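Local coordinates for monosaccharide ABC transporter substrate-binding protein, CUT2 family (Acidothermus cellulolyticus, PDB 4RU1) that binds myo-inositol in the cleft between its two lobes and probably serves as the carbohydrate-binding component of an ABC importer, at residues G32-F35 with W36-I39; A294-K297 with F298-G302. One frame throughout, in Å; residues are numbered along the deposited sequence.

Contact 1. Residues G32-F35 with W36-I39; sequences GDTF and WDII. With INS (1,2,3,4,5,6-hexahydroxy-cyclohexane), chain M.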
loop_
_atom_site.group_PDB
_atom_site.type_symbol
_atom_site.label_atom_id
_atom_site.label_comp_id
_atom_site.label_asym_id
_atom_site.label_seq_id
_atom_site.Cartn_x
_atom_site.Cartn_y
_atom_site.Cartn_z
ATOM N N GLY A 32 13.703 1.133 -3.857
ATOM C CA GLY A 32 13.827 -0.315 -3.912
ATOM C C GLY A 32 12.602 -1.110 -3.451
ATOM O O GLY A 32 12.650 -2.325 -3.424
ATOM N N ASP A 33 11.532 -0.419 -3.053
ATOM C CA ASP A 33 10.263 -1.048 -2.677
ATOM C C ASP A 33 9.476 -1.299 -3.970
ATOM O O ASP A 33 8.878 -0.383 -4.576
ATOM C CB ASP A 33 9.527 -0.195 -1.662
ATOM C CG ASP A 33 8.186 -0.838 -1.237
ATOM O OD1 ASP A 33 7.875 -1.912 -1.803
ATOM O OD2 ASP A 33 7.505 -0.248 -0.353
ATOM N N THR A 34 9.497 -2.554 -4.411
ATOM C CA THR A 34 8.978 -2.951 -5.669
ATOM C C THR A 34 7.438 -2.837 -5.791
ATOM O O THR A 34 6.875 -2.876 -6.861
ATOM C CB THR A 34 9.420 -4.355 -6.072
ATOM O OG1 THR A 34 8.986 -5.277 -5.099
ATOM C CG2 THR A 34 10.936 -4.391 -6.258
ATOM N N PHE A 35 6.767 -2.687 -4.660
ATOM C CA PHE A 35 5.320 -2.470 -4.692
ATOM C C PHE A 35 4.973 -1.328 -5.598
ATOM O O PHE A 35 4.027 -1.392 -6.340
ATOM C CB PHE A 35 4.793 -2.125 -3.298
ATOM C CG PHE A 35 3.376 -1.641 -3.284
ATOM C CD1 PHE A 35 2.344 -2.514 -3.299
ATOM C CD2 PHE A 35 3.112 -0.284 -3.117
ATOM C CE1 PHE A 35 1.020 -2.037 -3.211
ATOM C CE2 PHE A 35 1.839 0.191 -3.052
ATOM C CZ PHE A 35 0.797 -0.702 -3.134
ATOM N N TRP A 36 5.808 -0.314 -5.609
ATOM C CA TRP A 36 5.531 0.991 -6.244
ATOM C C TRP A 36 5.719 0.809 -7.777
ATOM O O TRP A 36 5.225 1.616 -8.577
ATOM C CB TRP A 36 6.395 2.107 -5.639
ATOM C CG TRP A 36 5.940 2.386 -4.285
ATOM C CD1 TRP A 36 6.410 1.811 -3.099
ATOM C CD2 TRP A 36 4.781 3.123 -3.933
ATOM N NE1 TRP A 36 5.608 2.221 -2.019
ATOM C CE2 TRP A 36 4.595 3.003 -2.529
ATOM C CE3 TRP A 36 3.844 3.899 -4.669
ATOM C CZ2 TRP A 36 3.542 3.653 -1.882
ATOM C CZ3 TRP A 36 2.822 4.513 -3.997
ATOM C CH2 TRP A 36 2.653 4.367 -2.651
ATOM N N ASP A 37 6.493 -0.207 -8.204
ATOM C CA ASP A 37 6.569 -0.511 -9.659
ATOM C C ASP A 37 5.184 -0.923 -10.194
ATOM O O ASP A 37 4.856 -0.576 -11.331
ATOM C CB ASP A 37 7.640 -1.576 -9.951
ATOM C CG ASP A 37 9.083 -1.145 -9.457
ATOM O OD1 ASP A 37 9.416 0.057 -9.504
ATOM O OD2 ASP A 37 9.844 -2.047 -9.038
ATOM N N ILE A 38 4.354 -1.590 -9.388
ATOM C CA ILE A 38 3.044 -1.963 -9.890
ATOM C C ILE A 38 2.150 -0.725 -9.952
ATOM O O ILE A 38 1.391 -0.549 -10.896
ATOM C CB ILE A 38 2.386 -3.043 -8.987
ATOM C CG1 ILE A 38 3.344 -4.212 -8.663
ATOM C CG2 ILE A 38 1.138 -3.535 -9.673
ATOM C CD1 ILE A 38 2.977 -4.976 -7.372
ATOM N N ILE A 39 2.186 0.131 -8.934
ATOM C CA ILE A 39 1.494 1.453 -8.945
ATOM C C ILE A 39 1.871 2.195 -10.212
ATOM O O ILE A 39 0.976 2.699 -10.950
ATOM C CB ILE A 39 1.943 2.295 -7.728
ATOM C CG1 ILE A 39 1.494 1.633 -6.417
ATOM C CG2 ILE A 39 1.590 3.785 -7.887
ATOM C CD1 ILE A 39 0.026 1.905 -6.088
HETATM C C1 INS M . 1.945 -1.392 0.757
HETATM C C2 INS M . 3.378 -1.727 1.142
HETATM C C3 INS M . 4.288 -0.569 0.734
HETATM C C4 INS M . 3.806 0.776 1.230
HETATM C C5 INS M . 2.415 1.076 0.769
HETATM C C6 INS M . 1.432 -0.003 1.132
HETATM O O1 INS M . 1.012 -2.405 1.166
HETATM O O2 INS M . 3.391 -1.785 2.579
HETATM O O3 INS M . 5.577 -0.866 1.307
HETATM O O4 INS M . 4.705 1.832 0.809
HETATM O O5 INS M . 1.896 2.299 1.339
HETATM O O6 INS M . 0.119 0.260 0.557
HETATM O O HOH W 1 7.928 2.350 0.454
HETATM O O HOH W 2 11.339 0.261 -6.785
#

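Contact 2. Residues A294-K297 with F298-G302; sequences AVAK and FAERG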
loop_
_atom_site.group_PDB
_atom_site.type_symbol
_atom_site.label_atom_id
_atom_site.label_comp_id
_atom_site.label_asym_id
_atom_site.label_seq_id
_atom_site.Cartn_x
_atom_site.Cartn_y
_atom_site.Cartn_z
ATOM N N ALA A 294 -6.445 -17.386 -10.780
ATOM C CA ALA A 294 -6.940 -16.218 -11.510
ATOM C C ALA A 294 -5.957 -15.035 -11.515
ATOM O O ALA A 294 -5.923 -14.268 -12.470
ATOM C CB ALA A 294 -8.270 -15.770 -10.926
ATOM N N VAL A 295 -5.111 -14.929 -10.499
ATOM C CA VAL A 295 -4.184 -13.808 -10.385
ATOM C C VAL A 295 -2.730 -14.118 -10.736
ATOM O O VAL A 295 -1.950 -13.239 -11.069
ATOM C CB VAL A 295 -4.349 -13.032 -9.038
ATOM C CG1 VAL A 295 -3.800 -13.814 -7.860
ATOM C CG2 VAL A 295 -3.748 -11.624 -9.134
ATOM N N ALA A 296 -2.362 -15.389 -10.730
ATOM C CA ALA A 296 -0.969 -15.693 -10.728
ATOM C C ALA A 296 -0.161 -15.165 -11.877
ATOM O O ALA A 296 0.933 -14.653 -11.702
ATOM C CB ALA A 296 -0.780 -17.201 -10.572
ATOM N N LYS A 297 -0.614 -15.437 -13.104
ATOM C CA LYS A 297 0.088 -14.983 -14.297
ATOM C C LYS A 297 0.287 -13.476 -14.261
ATOM O O LYS A 297 1.380 -12.990 -14.639
ATOM C CB LYS A 297 -0.663 -15.424 -15.571
ATOM C CG LYS A 297 0.010 -16.552 -16.333
ATOM C CD LYS A 297 0.452 -17.697 -15.433
ATOM C CE LYS A 297 1.926 -18.008 -15.659
ATOM N NZ LYS A 297 2.405 -19.136 -14.818
ATOM N N PHE A 298 -0.744 -12.756 -13.808
ATOM C CA PHE A 298 -0.679 -11.297 -13.769
ATOM C C PHE A 298 0.341 -10.781 -12.721
ATOM O O PHE A 298 1.159 -9.866 -12.967
ATOM C CB PHE A 298 -2.060 -10.659 -13.514
ATOM C CG PHE A 298 -3.079 -10.869 -14.604
ATOM C CD1 PHE A 298 -2.793 -10.606 -15.923
ATOM C CD2 PHE A 298 -4.355 -11.265 -14.280
ATOM C CE1 PHE A 298 -3.763 -10.777 -16.904
ATOM C CE2 PHE A 298 -5.318 -11.466 -15.233
ATOM C CZ PHE A 298 -5.032 -11.193 -16.558
ATOM N N ALA A 299 0.276 -11.377 -11.535
ATOM C CA ALA A 299 1.287 -11.110 -10.477
ATOM C C ALA A 299 2.705 -11.447 -10.941
ATOM O O ALA A 299 3.663 -10.682 -10.725
ATOM C CB ALA A 299 0.909 -11.858 -9.205
ATOM N N GLU A 300 2.834 -12.571 -11.636
ATOM C CA GLU A 300 4.153 -13.027 -12.090
ATOM C C GLU A 300 4.771 -12.120 -13.192
ATOM O O GLU A 300 5.983 -12.056 -13.317
ATOM C CB GLU A 300 4.094 -14.513 -12.465
ATOM C CG GLU A 300 4.131 -15.474 -11.232
ATOM C CD GLU A 300 3.522 -16.862 -11.503
ATOM O OE1 GLU A 300 3.182 -17.149 -12.668
ATOM O OE2 GLU A 300 3.325 -17.667 -10.550
ATOM N N ARG A 301 3.943 -11.332 -13.930
ATOM C CA ARG A 301 4.459 -10.308 -14.842
ATOM C C ARG A 301 4.551 -8.927 -14.207
ATOM O O ARG A 301 4.784 -7.925 -14.887
ATOM C CB ARG A 301 3.594 -10.268 -16.099
ATOM C CG ARG A 301 2.270 -9.532 -15.945
ATOM C CD ARG A 301 1.270 -9.858 -17.032
ATOM N NE ARG A 301 0.209 -8.852 -17.036
ATOM C CZ ARG A 301 -0.798 -8.830 -17.905
ATOM N NH1 ARG A 301 -0.897 -9.794 -18.829
ATOM N NH2 ARG A 301 -1.722 -7.848 -17.827
ATOM N N GLY A 302 4.300 -8.829 -12.905
ATOM C CA GLY A 302 4.469 -7.561 -12.192
ATOM C C GLY A 302 3.332 -6.580 -12.381
ATOM O O GLY A 302 3.515 -5.398 -12.109
#

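Contact 1. Residues G32-F35 with W36-I39
The first torsions of Phe35 and Trp36 differ, and bring the two rings together: Phe35 has CG opposite its backbone N (chi1 169°), while Trp36 puts CG beside N and opposite its carbonyl carbon (chi1 -71°). The result is a T-shaped pair, with the edge of Phe35 directed at the indole face, the planes 85° apart and the phenyl centroid 5.0 Å from that of the five-membered ring. The closest approach is Phe35 CD2 to Trp36 CE2, at 3.7 Å. One turn on, Ile39 CG1 comes within 3.7 Å of Phe35 CE2, so the indole and the isoleucine branch both meet the CD2-CE2 side of the phenyl ring. One face of Phe35 lies under myo-inositol, with C1 of the ligand over the ring centre, a CH-pi type of platform common in sugar-binding sites.

Asp33 joins the helix start to the ligand. Its OD1 accepts from Phe35 N at 3.2 Å, a capping bond met from above the carboxylate plane, and its main-chain O takes Trp36 N at 3.2 Å. The first bond helps to fix the carboxylate's rotation, the second closes the turn, and OD2 is left to receive the ligand hydroxyl O3 at 2.6 Å. Trp36 NE1 donates to ligand O4 at 3.0 Å, near the indole plane, and a water that donates to Asp33 OD2 also lies close to O4. The indole and carboxylate planes are almost perpendicular.

All this happens where the loop after strand 21-27 enters helix 35-49, forming part of the inositol pocket's wall. His28 meets the Trp36 ring edge-to-face, Ile39 reaches Met25 of strand 21-27 and Phe107 of strand 104-107, and Pro253 of helix 253-270 touches Phe35, Ile38 and Ile39.

Contact 2. Residues A294-K297 with F298-G302
Lys297 and Glu300, three residues apart on the last turn of the helix, join in a salt bridge, with Lys297 NZ 3.0 Å from Glu300 OE1 and meeting that oxygen almost head-on to its C-O bond. The lysine chain gets there by bending: its first torsion is off the staggered positions (chi1 -107°) and the next turns the chain back (chi2 47°), which also lays CE 3.4 Å from the same OE1. Glu300 sends its carboxylate back over the preceding turn, near Ala296 O, to which its own backbone N bonds at 2.8 Å. Carboxylate and carbonyl are both acceptors, close to the negative end of the helix dipole, so the ammonium group probably offsets an otherwise unfavourable meeting. With an alanine at Glu300, the Lys297 ammonium is likely to lose its charged mate, and the bent lysine chain to be left free to turn.

Phe298 lies along another side of the helix. CB rests 3.6 Å from Val295 O, and CD2 comes 3.8 Å from Ala294 O, so the ring leans back on the carbonyls of the preceding turn. Its CD1 edge also meets the guanidinium face of Arg301, whose NE is held by Thr303 OG1.

Beneath these side chains, Ala299 N bonds to Val295 O at 2.9 Å, nearly straight at 177°. The helix then stops in a Schellman motif with Gly302, at positive phi, as its C-prime residue: Thr303 N returns to Phe298 O, and Gly302 N to Ala299 O at 2.9 Å.

On its buried side helix 293-300 packs against helix 236-241, where Pro237 receives Ala296, Ala299 and Glu300, while Phe232, in the loop after strand 226-230, takes Val295 and Ala299.

From the N terminus, the chain runs through strand 21-27 into contact 1, which forms the turn that opens helix 35-49; contact 2 comes far later, finishing helix 293-300 just short of the C terminus. Each is local and closes only a turn of its own, and they stand in series, neither nested nor crossing. Contact 1 belongs to the lobe built on the parallel sheet, whereas contact 2 lies against helix 236-241, beside the lobe of the mixed sheet. Their centres are 15 Å apart, yet they meet at one point: Ile38 CG1 packs 3.6 Å from Gly302 O, bringing the chain's last turn against its first helix.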